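Local coordinates for protein pyrethroid hydrolase (Sphingobium faniae, PDB 5Y57) that hydrolyses pyrethroid insecticides such as cypermethrin and permethrin at their ester bond, releasing an alcohol and a cyclopropanecarboxylic acid, at residues 140-145 / 170-175; 49-54 / 175-180; 102-107 / 211-216. One frame throughout, in Å; residues are numbered along the deposited sequence.

Contact 1 of 3, residues 140-145 / 170-175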
ATOM      1  N   GLY A 140      12.122   2.732  14.832  1.00 36.02           N
ATOM      2  CA  GLY A 140      11.697   3.655  13.796  1.00 36.50           C
ATOM      3  C   GLY A 140      12.543   3.511  12.549  1.00 32.61           C
ATOM      4  O   GLY A 140      13.728   3.180  12.604  1.00 28.39           O
ATOM      5  N   LEU A 141      11.920   3.761  11.409  1.00 26.00           N
ATOM      6  CA  LEU A 141      12.648   3.884  10.158  1.00 26.49           C
ATOM      7  C   LEU A 141      12.527   5.310   9.675  1.00 25.71           C
ATOM      8  O   LEU A 141      11.472   5.935   9.822  1.00 30.58           O
ATOM      9  CB  LEU A 141      12.120   2.932   9.083  1.00 26.32           C
ATOM     10  CG  LEU A 141      12.175   1.447   9.366  1.00 24.65           C
ATOM     11  CD1 LEU A 141      11.439   0.736   8.246  1.00 30.27           C
ATOM     12  CD2 LEU A 141      13.644   0.985   9.433  1.00 25.69           C
ATOM     13  N   GLN A 142      13.603   5.822   9.095  1.00 24.70           N
ATOM     14  CA  GLN A 142      13.610   7.198   8.627  1.00 23.60           C
ATOM     15  C   GLN A 142      14.567   7.285   7.454  1.00 24.57           C
ATOM     16  O   GLN A 142      15.568   6.577   7.423  1.00 24.25           O
ATOM     17  CB  GLN A 142      14.018   8.154   9.760  1.00 23.91           C
ATOM     18  CG  GLN A 142      14.167   9.597   9.346  1.00 28.64           C
ATOM     19  CD  GLN A 142      15.099  10.373  10.268  1.00 30.98           C
ATOM     20  OE1 GLN A 142      15.318   9.998  11.421  1.00 33.20           O
ATOM     21  NE2 GLN A 142      15.674  11.441   9.749  1.00 32.09           N
ATOM     22  N   ALA A 143      14.261   8.155   6.490  1.00 20.58           N
ATOM     23  CA  ALA A 143      15.062   8.200   5.275  1.00 21.51           C
ATOM     24  C   ALA A 143      16.431   8.834   5.506  1.00 26.77           C
ATOM     25  O   ALA A 143      16.650   9.616   6.445  1.00 28.05           O
ATOM     26  CB  ALA A 143      14.331   8.966   4.166  1.00 25.43           C
ATOM     27  N   ASP A 144      17.360   8.514   4.608  1.00 25.45           N
ATOM     28  CA  ASP A 144      18.723   9.043   4.692  1.00 23.85           C
ATOM     29  C   ASP A 144      18.777  10.383   3.977  1.00 28.39           C
ATOM     30  O   ASP A 144      19.060  10.466   2.777  1.00 21.68           O
ATOM     31  CB  ASP A 144      19.723   8.067   4.102  1.00 24.56           C
ATOM     32  CG  ASP A 144      21.131   8.560   4.204  1.00 27.24           C
ATOM     33  OD1 ASP A 144      21.397   9.485   5.026  1.00 26.39           O
ATOM     34  OD2 ASP A 144      21.991   7.999   3.480  1.00 25.94           O
ATOM     35  N   PHE A 145      18.542  11.456   4.738  1.00 25.57           N
ATOM     36  CA  PHE A 145      18.499  12.772   4.123  1.00 21.40           C
ATOM     37  C   PHE A 145      19.863  13.324   3.763  1.00 23.49           C
ATOM     38  O   PHE A 145      19.925  14.426   3.217  1.00 22.43           O
ATOM     39  CB  PHE A 145      17.747  13.739   5.037  1.00 26.88           C
ATOM     40  CG  PHE A 145      16.288  13.406   5.159  1.00 23.32           C
ATOM     41  CD1 PHE A 145      15.483  13.391   4.028  1.00 21.59           C
ATOM     42  CD2 PHE A 145      15.742  13.034   6.371  1.00 25.34           C
ATOM     43  CE1 PHE A 145      14.136  13.082   4.117  1.00 26.45           C
ATOM     44  CE2 PHE A 145      14.396  12.707   6.467  1.00 26.89           C
ATOM     45  CZ  PHE A 145      13.591  12.739   5.338  1.00 28.14           C
ATOM     46  N   PHE A 170       4.252  13.256   3.241  1.00 21.83           N
ATOM     47  CA  PHE A 170       5.293  12.502   3.941  1.00 23.73           C
ATOM     48  C   PHE A 170       5.228  12.725   5.440  1.00 27.24           C
ATOM     49  O   PHE A 170       4.768  13.779   5.912  1.00 18.64           O
ATOM     50  CB  PHE A 170       6.702  12.911   3.491  1.00 20.76           C
ATOM     51  CG  PHE A 170       6.894  12.896   2.023  1.00 21.37           C
ATOM     52  CD1 PHE A 170       6.830  11.693   1.319  1.00 26.49           C
ATOM     53  CD2 PHE A 170       7.150  14.064   1.330  1.00 28.62           C
ATOM     54  CE1 PHE A 170       6.998  11.659  -0.059  1.00 29.17           C
ATOM     55  CE2 PHE A 170       7.328  14.043  -0.058  1.00 29.80           C
ATOM     56  CZ  PHE A 170       7.255  12.831  -0.748  1.00 30.18           C
ATOM     57  N   ILE A 171       5.730  11.729   6.184  1.00 27.25           N
ATOM     58  CA  ILE A 171       6.102  11.899   7.584  1.00 25.25           C
ATOM     59  C   ILE A 171       7.595  11.566   7.748  1.00 28.71           C
ATOM     60  O   ILE A 171       8.246  11.019   6.854  1.00 26.24           O
ATOM     61  CB  ILE A 171       5.258  11.039   8.552  1.00 23.68           C
ATOM     62  CG1 ILE A 171       5.410   9.558   8.225  1.00 24.73           C
ATOM     63  CG2 ILE A 171       3.789  11.425   8.524  1.00 27.62           C
ATOM     64  CD1 ILE A 171       4.738   8.642   9.228  1.00 21.90           C
ATOM     65  N   GLN A 172       8.120  11.888   8.935  1.00 24.96           N
ATOM     66  CA  GLN A 172       9.553  11.761   9.178  1.00 27.01           C
ATOM     67  C   GLN A 172       9.948  10.357   9.615  1.00 23.12           C
ATOM     68  O   GLN A 172      11.015   9.865   9.222  1.00 26.36           O
ATOM     69  CB  GLN A 172      10.001  12.782  10.234  1.00 23.03           C
ATOM     70  CG  GLN A 172      10.127  14.207   9.710  1.00 29.34           C
ATOM     71  CD  GLN A 172      11.305  14.425   8.742  1.00 31.10           C
ATOM     72  OE1 GLN A 172      12.467  14.535   9.168  1.00 29.38           O
ATOM     73  NE2 GLN A 172      11.001  14.547   7.446  1.00 24.43           N
ATOM     74  N   THR A 173       9.149   9.704  10.459  1.00 21.00           N
ATOM     75  CA  THR A 173       9.528   8.403  11.002  1.00 25.92           C
ATOM     76  C   THR A 173       8.376   7.404  10.925  1.00 23.14           C
ATOM     77  O   THR A 173       7.228   7.735  11.221  1.00 31.63           O
ATOM     78  CB  THR A 173      10.012   8.536  12.459  1.00 29.42           C
ATOM     79  OG1 THR A 173       8.971   9.119  13.249  1.00 39.46           O
ATOM     80  CG2 THR A 173      11.254   9.420  12.539  1.00 27.03           C
ATOM     81  N   GLN A 174       8.708   6.175  10.563  1.00 25.08           N
ATOM     82  CA  GLN A 174       7.761   5.099  10.305  1.00 23.50           C
ATOM     83  C   GLN A 174       7.862   4.038  11.392  1.00 23.27           C
ATOM     84  O   GLN A 174       8.967   3.694  11.824  1.00 26.34           O
ATOM     85  CB  GLN A 174       8.054   4.468   8.951  1.00 22.52           C
ATOM     86  CG  GLN A 174       7.352   3.117   8.711  1.00 21.12           C
ATOM     87  CD  GLN A 174       5.885   3.292   8.353  1.00 20.45           C
ATOM     88  OE1 GLN A 174       5.520   4.231   7.644  1.00 21.18           O
ATOM     89  NE2 GLN A 174       5.038   2.405   8.856  1.00 17.67           N
ATOM     90  N   SER A 175       6.715   3.520  11.826  1.00 23.30           N
ATOM     91  CA  SER A 175       6.692   2.402  12.767  1.00 23.06           C
ATOM     92  C   SER A 175       7.096   1.101  12.082  1.00 28.32           C
ATOM     93  O   SER A 175       6.717   0.841  10.935  1.00 23.03           O
ATOM     94  CB  SER A 175       5.299   2.236  13.368  1.00 23.44           C
ATOM     95  OG  SER A 175       5.172   0.939  13.941  1.00 26.68           O
TER
HETATM   96  O   HOH W   1      12.040   9.953   6.621  1.00 20.45           O
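Leu141 and Gln174 face each other as an antiparallel hydrogen-bonded pair: Leu141 N gives to Gln174 O at 3.0 Å, and Gln174 N returns the bond to Leu141 O at 2.9 Å. Both side chains leave on the same face of the sheet, with Leu141 CB and Gln174 CB 4.3 Å apart, and then they part company. Gln174 has CG anti to its backbone N (chi1 166°), and a bend at chi2 turns its amide forward along its own strand. There NE2 meets a lone pair of the Ser175 carbonyl, with NE2 and Ser175 O 3.1 Å apart. NE2 also bonds Tyr57 OH and OE1 takes Leu13 N, so this buried amide is held at both ends, which probably fixes its orientation.

One residue along, the extended chain of Gln142 runs past the other segment, its CG 3.2 Å from Gln172 O, while its CB faces the methyl CG2 of Thr173. The Thr173 hydroxyl turns to His48 ND1 instead. Beyond this point the backbones diverge, and a water takes over the pairing: it accepts from Ala143 N and donates to Gln172 O at 2.8 Å. At the outer end Gln172, bent at chi2, brings its amide to within 8° of parallel with the Phe145 ring, NE2 being 3.8 Å from Phe145 CZ; Ala143 CB sits over one face of that ring.

Strands 132-135, 140-143 and 174-175 thus build a small antiparallel sheet apart from the main parallel one, as in the lid of related alpha/beta-hydrolase esterases, with Leu141 close to the bound phenylmethanesulfonic acid.

Contact 2 of 3, residues 49-54 / 175-180. With PMS (phenylmethanesulfonic acid), chain G.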
ATOM      1  N   LEU A  49       6.182   5.788  17.568  1.00 30.20           N
ATOM      2  CA  LEU A  49       6.099   5.064  18.836  1.00 30.06           C
ATOM      3  C   LEU A  49       4.671   4.914  19.345  1.00 30.24           C
ATOM      4  O   LEU A  49       4.423   4.098  20.243  1.00 27.75           O
ATOM      5  CB  LEU A  49       6.957   5.741  19.909  1.00 29.30           C
ATOM      6  CG  LEU A  49       8.481   5.567  19.890  1.00 33.04           C
ATOM      7  CD1 LEU A  49       9.119   6.283  21.094  1.00 30.43           C
ATOM      8  CD2 LEU A  49       8.925   4.094  19.848  1.00 31.50           C
ATOM      9  N   SER A  50       3.731   5.704  18.821  1.00 30.46           N
ATOM     10  CA  SER A  50       2.342   5.574  19.234  1.00 31.77           C
ATOM     11  C   SER A  50       1.701   4.289  18.729  1.00 26.13           C
ATOM     12  O   SER A  50       0.732   3.820  19.327  1.00 32.15           O
ATOM     13  CB  SER A  50       1.533   6.778  18.738  1.00 32.25           C
ATOM     14  OG  SER A  50       1.633   6.908  17.319  1.00 30.48           O
ATOM     15  N   VAL A  51       2.224   3.693  17.664  1.00 29.25           N
ATOM     16  CA  VAL A  51       1.542   2.562  17.031  1.00 27.02           C
ATOM     17  C   VAL A  51       1.747   1.309  17.879  1.00 24.48           C
ATOM     18  O   VAL A  51       2.828   0.718  17.872  1.00 26.99           O
ATOM     19  CB  VAL A  51       2.033   2.346  15.600  1.00 27.35           C
ATOM     20  CG1 VAL A  51       1.197   1.291  14.930  1.00 27.27           C
ATOM     21  CG2 VAL A  51       1.994   3.661  14.817  1.00 26.76           C
ATOM     22  N   VAL A  52       0.696   0.882  18.576  1.00 24.34           N
ATOM     23  CA  VAL A  52       0.769  -0.343  19.373  1.00 27.40           C
ATOM     24  C   VAL A  52       0.875  -1.583  18.481  1.00 31.19           C
ATOM     25  O   VAL A  52       1.852  -2.338  18.560  1.00 30.73           O
ATOM     26  CB  VAL A  52      -0.440  -0.443  20.316  1.00 29.41           C
ATOM     27  CG1 VAL A  52      -0.424  -1.783  21.009  1.00 26.57           C
ATOM     28  CG2 VAL A  52      -0.401   0.691  21.340  1.00 30.81           C
ATOM     29  N   ASP A  53      -0.141  -1.844  17.660  1.00 28.08           N
ATOM     30  CA  ASP A  53      -0.156  -3.054  16.822  1.00 29.39           C
ATOM     31  C   ASP A  53      -0.927  -2.760  15.538  1.00 26.46           C
ATOM     32  O   ASP A  53      -1.167  -1.602  15.188  1.00 28.26           O
ATOM     33  CB  ASP A  53      -0.747  -4.260  17.573  1.00 27.60           C
ATOM     34  CG  ASP A  53      -2.134  -3.983  18.150  1.00 32.05           C
ATOM     35  OD1 ASP A  53      -2.769  -2.974  17.770  1.00 29.84           O
ATOM     36  OD2 ASP A  53      -2.597  -4.796  18.980  1.00 38.72           O
HETATM   37  N   MSE A  54      -1.296  -3.813  14.813  1.00 27.64           N
HETATM   38  CA  MSE A  54      -1.899  -3.619  13.497  1.00 28.60           C
HETATM   39  C   MSE A  54      -3.327  -3.126  13.570  1.00 21.63           C
HETATM   40  O   MSE A  54      -3.709  -2.272  12.789  1.00 27.81           O
HETATM   41  CB  MSE A  54      -1.840  -4.909  12.685  1.00 30.16           C
HETATM   42  CG  MSE A  54      -0.481  -5.125  12.051  1.00 24.36           C
HETATM   43 SE   MSE A  54       0.089  -3.699  10.819  1.00 37.99          SE
HETATM   44  CE  MSE A  54      -0.791  -4.384   9.171  1.00 26.61           C
ATOM     45  N   SER A 175       6.715   3.520  11.826  1.00 23.30           N
ATOM     46  CA  SER A 175       6.692   2.402  12.767  1.00 23.06           C
ATOM     47  C   SER A 175       7.096   1.101  12.082  1.00 28.32           C
ATOM     48  O   SER A 175       6.717   0.841  10.935  1.00 23.03           O
ATOM     49  CB  SER A 175       5.299   2.236  13.368  1.00 23.44           C
ATOM     50  OG  SER A 175       5.172   0.939  13.941  1.00 26.68           O
ATOM     51  N   THR A 176       7.872   0.275  12.788  1.00 31.24           N
ATOM     52  CA  THR A 176       8.277  -1.008  12.216  1.00 27.58           C
ATOM     53  C   THR A 176       7.206  -2.080  12.370  1.00 23.43           C
ATOM     54  O   THR A 176       7.403  -3.198  11.880  1.00 28.92           O
ATOM     55  CB  THR A 176       9.591  -1.489  12.844  1.00 28.33           C
ATOM     56  OG1 THR A 176       9.426  -1.612  14.259  1.00 28.09           O
ATOM     57  CG2 THR A 176      10.717  -0.499  12.533  1.00 27.26           C
ATOM     58  N   VAL A 177       6.080  -1.734  12.996  1.00 31.56           N
ATOM     59  CA  VAL A 177       5.001  -2.696  13.250  1.00 29.36           C
ATOM     60  C   VAL A 177       4.508  -3.410  11.986  1.00 27.82           C
ATOM     61  O   VAL A 177       4.461  -4.646  11.991  1.00 30.84           O
ATOM     62  CB  VAL A 177       3.859  -2.006  14.022  1.00 30.06           C
ATOM     63  CG1 VAL A 177       2.618  -2.916  14.155  1.00 32.60           C
ATOM     64  CG2 VAL A 177       4.313  -1.541  15.385  1.00 31.00           C
ATOM     65  N   PRO A 178       4.099  -2.720  10.906  1.00 28.34           N
ATOM     66  CA  PRO A 178       3.604  -3.456   9.725  1.00 30.19           C
ATOM     67  C   PRO A 178       4.635  -4.352   9.066  1.00 29.68           C
ATOM     68  O   PRO A 178       4.258  -5.297   8.362  1.00 29.01           O
ATOM     69  CB  PRO A 178       3.154  -2.342   8.768  1.00 23.79           C
ATOM     70  CG  PRO A 178       3.769  -1.076   9.293  1.00 27.09           C
ATOM     71  CD  PRO A 178       3.872  -1.267  10.759  1.00 28.33           C
ATOM     72  N   PHE A 179       5.921  -4.067   9.234  1.00 30.05           N
ATOM     73  CA  PHE A 179       6.940  -4.899   8.621  1.00 28.97           C
ATOM     74  C   PHE A 179       7.011  -6.269   9.247  1.00 29.42           C
ATOM     75  O   PHE A 179       7.524  -7.195   8.614  1.00 25.93           O
ATOM     76  CB  PHE A 179       8.309  -4.253   8.739  1.00 28.06           C
ATOM     77  CG  PHE A 179       8.559  -3.171   7.751  1.00 29.28           C
ATOM     78  CD1 PHE A 179       9.098  -3.466   6.505  1.00 32.97           C
ATOM     79  CD2 PHE A 179       8.289  -1.856   8.073  1.00 31.36           C
ATOM     80  CE1 PHE A 179       9.359  -2.467   5.601  1.00 33.66           C
ATOM     81  CE2 PHE A 179       8.539  -0.853   7.180  1.00 31.58           C
ATOM     82  CZ  PHE A 179       9.081  -1.147   5.946  1.00 34.01           C
ATOM     83  N   GLY A 180       6.494  -6.421  10.460  1.00 27.01           N
ATOM     84  CA  GLY A 180       6.781  -7.614  11.217  1.00 28.73           C
ATOM     85  C   GLY A 180       5.587  -8.483  11.507  1.00 21.97           C
ATOM     86  O   GLY A 180       5.745  -9.581  12.041  1.00 28.08           O
TER
HETATM   87  C   PMS G 301       8.162  -0.067   0.503  0.83 29.87           C
HETATM   88  S   PMS G 301       7.048   1.185   0.565  0.83 35.69           S
HETATM   89  C1  PMS G 301       9.334  -0.049   1.459  0.83 35.54           C
HETATM   90  C2  PMS G 301       9.777   1.126   2.043  0.83 30.83           C
HETATM   91  C3  PMS G 301      10.858   1.102   2.922  0.83 31.90           C
HETATM   92  C4  PMS G 301      11.483  -0.098   3.205  0.83 33.49           C
HETATM   93  C5  PMS G 301      11.029  -1.278   2.619  0.83 31.34           C
HETATM   94  C6  PMS G 301       9.963  -1.257   1.738  0.83 30.67           C
HETATM   95  O2S PMS G 301       6.189   1.195   1.709  0.83 22.38           O
HETATM   96  O1S PMS G 301       7.563   2.496   0.293  0.83 32.42           O
HETATM   97  O   HOH W   2       5.116   1.287  17.405  1.00 34.09           O
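Val177 spreads its two methyls over the backbone of the loop before helix 54-57. With CG1 anti to the backbone N (chi1 172°), CG2 is left to settle on Val51 O at 3.7 Å, while CG1 itself lies 3.8 Å from Asp53 C. Val51 comes from the opposite segment to meet it, Val51 CG1 standing 4.2 Å from Val177 CG2. Val51 also lies alongside Ser175, its CG2 3.9 Å from Ser175 CB and its CB facing the hydroxyl oxygen.

That hydroxyl is turned toward the start of the short helix 177-180, where OG accepts from Val177 N at 3.0 Å in a nearly straight bond of 163°. With an alanine here in place of the serine, Val177 N would probably lose this capping acceptor and the first turn could shift against the loop.

Selenomethionine Met54 packs across Pro178 at about a right angle. Bends at chi2 and chi3 fold its chain so that SE rests 3.7 Å from Pro178 CA, and its other neighbours include Ser83 and Trp86 of helix 80-90. Phe179 points away from the loop and offers its ring edge to the ligand, with Phe179 CE1 3.6 Å from C5 of the phenylmethanesulfonic acid. Leu79 N and Ala12 N bond the same ligand, which is consistent with an oxyanion hole.

No direct hydrogen bond links the two segments. Their grip comes from methyl, selenium and proline contacts, while the Ser175 cap lies within its own segment and Asp53 caps the start of helix 54-57 through His56 N.

Contact 3 of 3, residues 102-107 / 211-216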
ATOM      1  N   THR A 102       1.941  -2.088  -6.574  1.00 24.57           N
ATOM      2  CA  THR A 102       3.334  -2.461  -6.279  1.00 20.53           C
ATOM      3  C   THR A 102       3.524  -2.575  -4.767  1.00 22.60           C
ATOM      4  O   THR A 102       4.295  -1.852  -4.112  1.00 26.44           O
ATOM      5  CB  THR A 102       4.321  -1.530  -6.996  1.00 22.70           C
ATOM      6  OG1 THR A 102       5.648  -2.068  -6.908  1.00 21.99           O
ATOM      7  CG2 THR A 102       4.268  -0.057  -6.476  1.00 23.10           C
ATOM      8  N   ALA A 103       2.746  -3.475  -4.200  1.00 22.55           N
ATOM      9  CA  ALA A 103       2.528  -3.548  -2.771  1.00 22.00           C
ATOM     10  C   ALA A 103       2.974  -4.909  -2.264  1.00 24.13           C
ATOM     11  O   ALA A 103       3.137  -5.855  -3.032  1.00 21.08           O
ATOM     12  CB  ALA A 103       1.050  -3.315  -2.428  1.00 22.83           C
ATOM     13  N   VAL A 104       3.139  -4.999  -0.949  1.00 27.68           N
ATOM     14  CA  VAL A 104       3.570  -6.232  -0.311  1.00 23.12           C
ATOM     15  C   VAL A 104       2.367  -7.163  -0.218  1.00 23.05           C
ATOM     16  O   VAL A 104       1.417  -6.914   0.526  1.00 24.54           O
ATOM     17  CB  VAL A 104       4.193  -5.963   1.065  1.00 27.18           C
ATOM     18  CG1 VAL A 104       4.686  -7.241   1.666  1.00 24.68           C
ATOM     19  CG2 VAL A 104       5.339  -5.007   0.915  1.00 26.33           C
ATOM     20  N   LEU A 105       2.404  -8.234  -1.001  1.00 22.91           N
ATOM     21  CA  LEU A 105       1.418  -9.306  -0.980  1.00 25.74           C
ATOM     22  C   LEU A 105       2.104 -10.511  -0.353  1.00 21.72           C
ATOM     23  O   LEU A 105       3.033 -11.067  -0.936  1.00 25.46           O
ATOM     24  CB  LEU A 105       0.925  -9.606  -2.403  1.00 26.95           C
ATOM     25  CG  LEU A 105      -0.096 -10.733  -2.592  1.00 27.73           C
ATOM     26  CD1 LEU A 105      -1.395 -10.397  -1.861  1.00 24.44           C
ATOM     27  CD2 LEU A 105      -0.337 -11.037  -4.089  1.00 22.15           C
ATOM     28  N   THR A 106       1.702 -10.883   0.847  1.00 26.00           N
ATOM     29  CA  THR A 106       2.340 -12.003   1.512  1.00 26.81           C
ATOM     30  C   THR A 106       1.313 -13.086   1.762  1.00 26.77           C
ATOM     31  O   THR A 106       0.151 -12.794   2.077  1.00 26.67           O
ATOM     32  CB  THR A 106       3.021 -11.589   2.838  1.00 26.24           C
ATOM     33  OG1 THR A 106       2.080 -10.932   3.694  1.00 22.93           O
ATOM     34  CG2 THR A 106       4.179 -10.671   2.559  1.00 24.89           C
ATOM     35  N   ALA A 107       1.752 -14.331   1.580  1.00 26.87           N
ATOM     36  CA  ALA A 107       0.909 -15.475   1.850  1.00 26.78           C
ATOM     37  C   ALA A 107       0.529 -15.468   3.327  1.00 34.76           C
ATOM     38  O   ALA A 107       1.253 -14.893   4.156  1.00 32.01           O
ATOM     39  CB  ALA A 107       1.635 -16.773   1.481  1.00 28.12           C
ATOM     40  N   ARG A 211       6.567  -9.978  -8.994  1.00 19.19           N
ATOM     41  CA  ARG A 211       6.001 -11.203  -9.566  1.00 23.98           C
ATOM     42  C   ARG A 211       6.188 -12.409  -8.652  1.00 23.93           C
ATOM     43  O   ARG A 211       5.343 -13.307  -8.649  1.00 24.20           O
ATOM     44  CB  ARG A 211       6.601 -11.443 -10.946  1.00 22.28           C
ATOM     45  CG  ARG A 211       5.950 -10.572 -11.990  1.00 24.09           C
ATOM     46  CD  ARG A 211       6.902 -10.207 -13.096  1.00 22.06           C
ATOM     47  NE  ARG A 211       6.165  -9.417 -14.074  1.00 25.43           N
ATOM     48  CZ  ARG A 211       6.671  -8.985 -15.226  1.00 24.86           C
ATOM     49  NH1 ARG A 211       5.935  -8.233 -16.023  1.00 27.99           N
ATOM     50  NH2 ARG A 211       7.909  -9.292 -15.579  1.00 22.86           N
ATOM     51  N   GLN A 212       7.272 -12.444  -7.861  1.00 21.34           N
ATOM     52  CA  GLN A 212       7.486 -13.557  -6.946  1.00 21.58           C
ATOM     53  C   GLN A 212       6.431 -13.606  -5.858  1.00 23.25           C
ATOM     54  O   GLN A 212       6.040 -14.694  -5.425  1.00 25.63           O
ATOM     55  CB  GLN A 212       8.881 -13.465  -6.323  1.00 22.59           C
ATOM     56  CG  GLN A 212       9.269 -14.663  -5.460  1.00 23.58           C
ATOM     57  CD  GLN A 212       9.491 -15.948  -6.285  1.00 30.84           C
ATOM     58  OE1 GLN A 212      10.113 -15.920  -7.345  1.00 29.20           O
ATOM     59  NE2 GLN A 212       8.985 -17.069  -5.786  1.00 27.93           N
HETATM   60  N   MSE A 213       5.974 -12.454  -5.380  1.00 26.46           N
HETATM   61  CA  MSE A 213       4.926 -12.435  -4.360  1.00 26.95           C
HETATM   62  C   MSE A 213       3.569 -12.864  -4.921  1.00 26.76           C
HETATM   63  O   MSE A 213       2.767 -13.487  -4.236  1.00 25.42           O
HETATM   64  CB  MSE A 213       4.817 -11.051  -3.742  1.00 23.78           C
HETATM   65  CG  MSE A 213       6.009 -10.716  -2.867  1.00 27.33           C
HETATM   66 SE   MSE A 213       5.857  -8.929  -2.047  0.83 34.43          SE
HETATM   67  CE  MSE A 213       5.876  -7.864  -3.650  1.00 20.97           C
ATOM     68  N   GLN A 214       3.310 -12.525  -6.181  1.00 25.61           N
ATOM     69  CA  GLN A 214       2.103 -13.030  -6.824  1.00 32.77           C
ATOM     70  C   GLN A 214       2.150 -14.550  -6.934  1.00 23.02           C
ATOM     71  O   GLN A 214       1.215 -15.249  -6.534  1.00 25.81           O
ATOM     72  CB  GLN A 214       1.950 -12.390  -8.201  1.00 29.56           C
ATOM     73  CG  GLN A 214       1.682 -10.928  -8.130  1.00 22.92           C
ATOM     74  CD  GLN A 214       1.783 -10.264  -9.468  1.00 24.59           C
ATOM     75  OE1 GLN A 214       0.844 -10.279 -10.245  1.00 29.38           O
ATOM     76  NE2 GLN A 214       2.933  -9.702  -9.760  1.00 27.26           N
ATOM     77  N   LYS A 215       3.257 -15.078  -7.424  1.00 26.25           N
ATOM     78  CA  LYS A 215       3.359 -16.516  -7.593  1.00 31.02           C
ATOM     79  C   LYS A 215       3.259 -17.250  -6.256  1.00 35.37           C
ATOM     80  O   LYS A 215       2.776 -18.388  -6.212  1.00 31.14           O
ATOM     81  CB  LYS A 215       4.657 -16.817  -8.342  1.00 36.68           C
ATOM     82  CG  LYS A 215       5.313 -18.148  -8.101  1.00 35.87           C
ATOM     83  CD  LYS A 215       6.712 -18.116  -8.690  1.00 39.28           C
ATOM     84  CE  LYS A 215       6.712 -18.583 -10.142  1.00 52.28           C
ATOM     85  NZ  LYS A 215       6.784 -20.074 -10.225  1.00 50.07           N
ATOM     86  N   GLU A 216       3.632 -16.603  -5.144  1.00 33.29           N
ATOM     87  CA  GLU A 216       3.664 -17.308  -3.866  1.00 28.06           C
ATOM     88  C   GLU A 216       2.384 -17.189  -3.058  1.00 27.57           C
ATOM     89  O   GLU A 216       2.223 -17.920  -2.074  1.00 26.79           O
ATOM     90  CB  GLU A 216       4.848 -16.835  -3.030  1.00 24.41           C
ATOM     91  CG  GLU A 216       6.017 -17.742  -3.242  1.00 25.80           C
ATOM     92  CD  GLU A 216       7.268 -17.268  -2.569  1.00 30.27           C
ATOM     93  OE1 GLU A 216       8.316 -17.259  -3.248  1.00 29.04           O
ATOM     94  OE2 GLU A 216       7.203 -16.925  -1.371  1.00 26.45           O
TER
HETATM   95  O   HOH W   3       3.044 -14.056  -1.418  1.00 29.22           O
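Leu105 and Met213 are the closest CA pair, 5.8 Å apart, where an extended loop passes helix 207-216 in the alpha/beta-hydrolase fold. The loop continues strand 95-101 of the central parallel sheet; in sequence the helix follows strand 194-199 and precedes strand 222-226. No direct hydrogen bond joins the two backbones. A water does so instead, donating to Leu105 O at 3.0 Å and to Met213 O at 2.9 Å.

Selenomethionine Met213 carries the contact. Its CB presses on Leu105 O at 3.3 Å; extended at chi2, the chain slants back toward the start of the loop and sets SE 3.7 Å from Leu105 N. Phe115 and Tyr196 also touch this side chain. Leu105, with CG anti to the backbone N (chi1 179°), lays its CD2 against the helix backbone, 4.0 Å from Met213 O and also meeting Gln214 CA. Farther on, Ala107 CB abuts Glu216 O at 3.8 Å.

The start of the loop borders the catalytic centre: Thr102 OG1 bonds OD2 of Asp202, the probable charge-relay aspartate. At chi3 (-63°) Met213 turns its terminal methyl toward the loop, and CE stops 3.5 Å from Ala103 O, the oxygen that also bonds Tyr196 OH.

In the fold
Contacts 1 and 2 are neighbours, their centres 13 Å apart. They share Ser175, where strand 174-175 gives way to helix 177-180, and they touch directly, Leu141 CD1 lying 3.5 Å from Phe179 CE2. Contact 3 stands apart, its centre 24 Å from that of contact 1 and 21 Å from that of contact 2, beside the central parallel sheet. Along the chain the segments come in the order 49-54, 102-107, 140-145, 170-180, 211-216, so contact 1 nests inside both other loops, while contacts 2 and 3 interlock. The small antiparallel sheet is tied to loop 49-54, and the ligand lies between that sheet and the ends of the central strands, where loops carry the probable charge-relay residues.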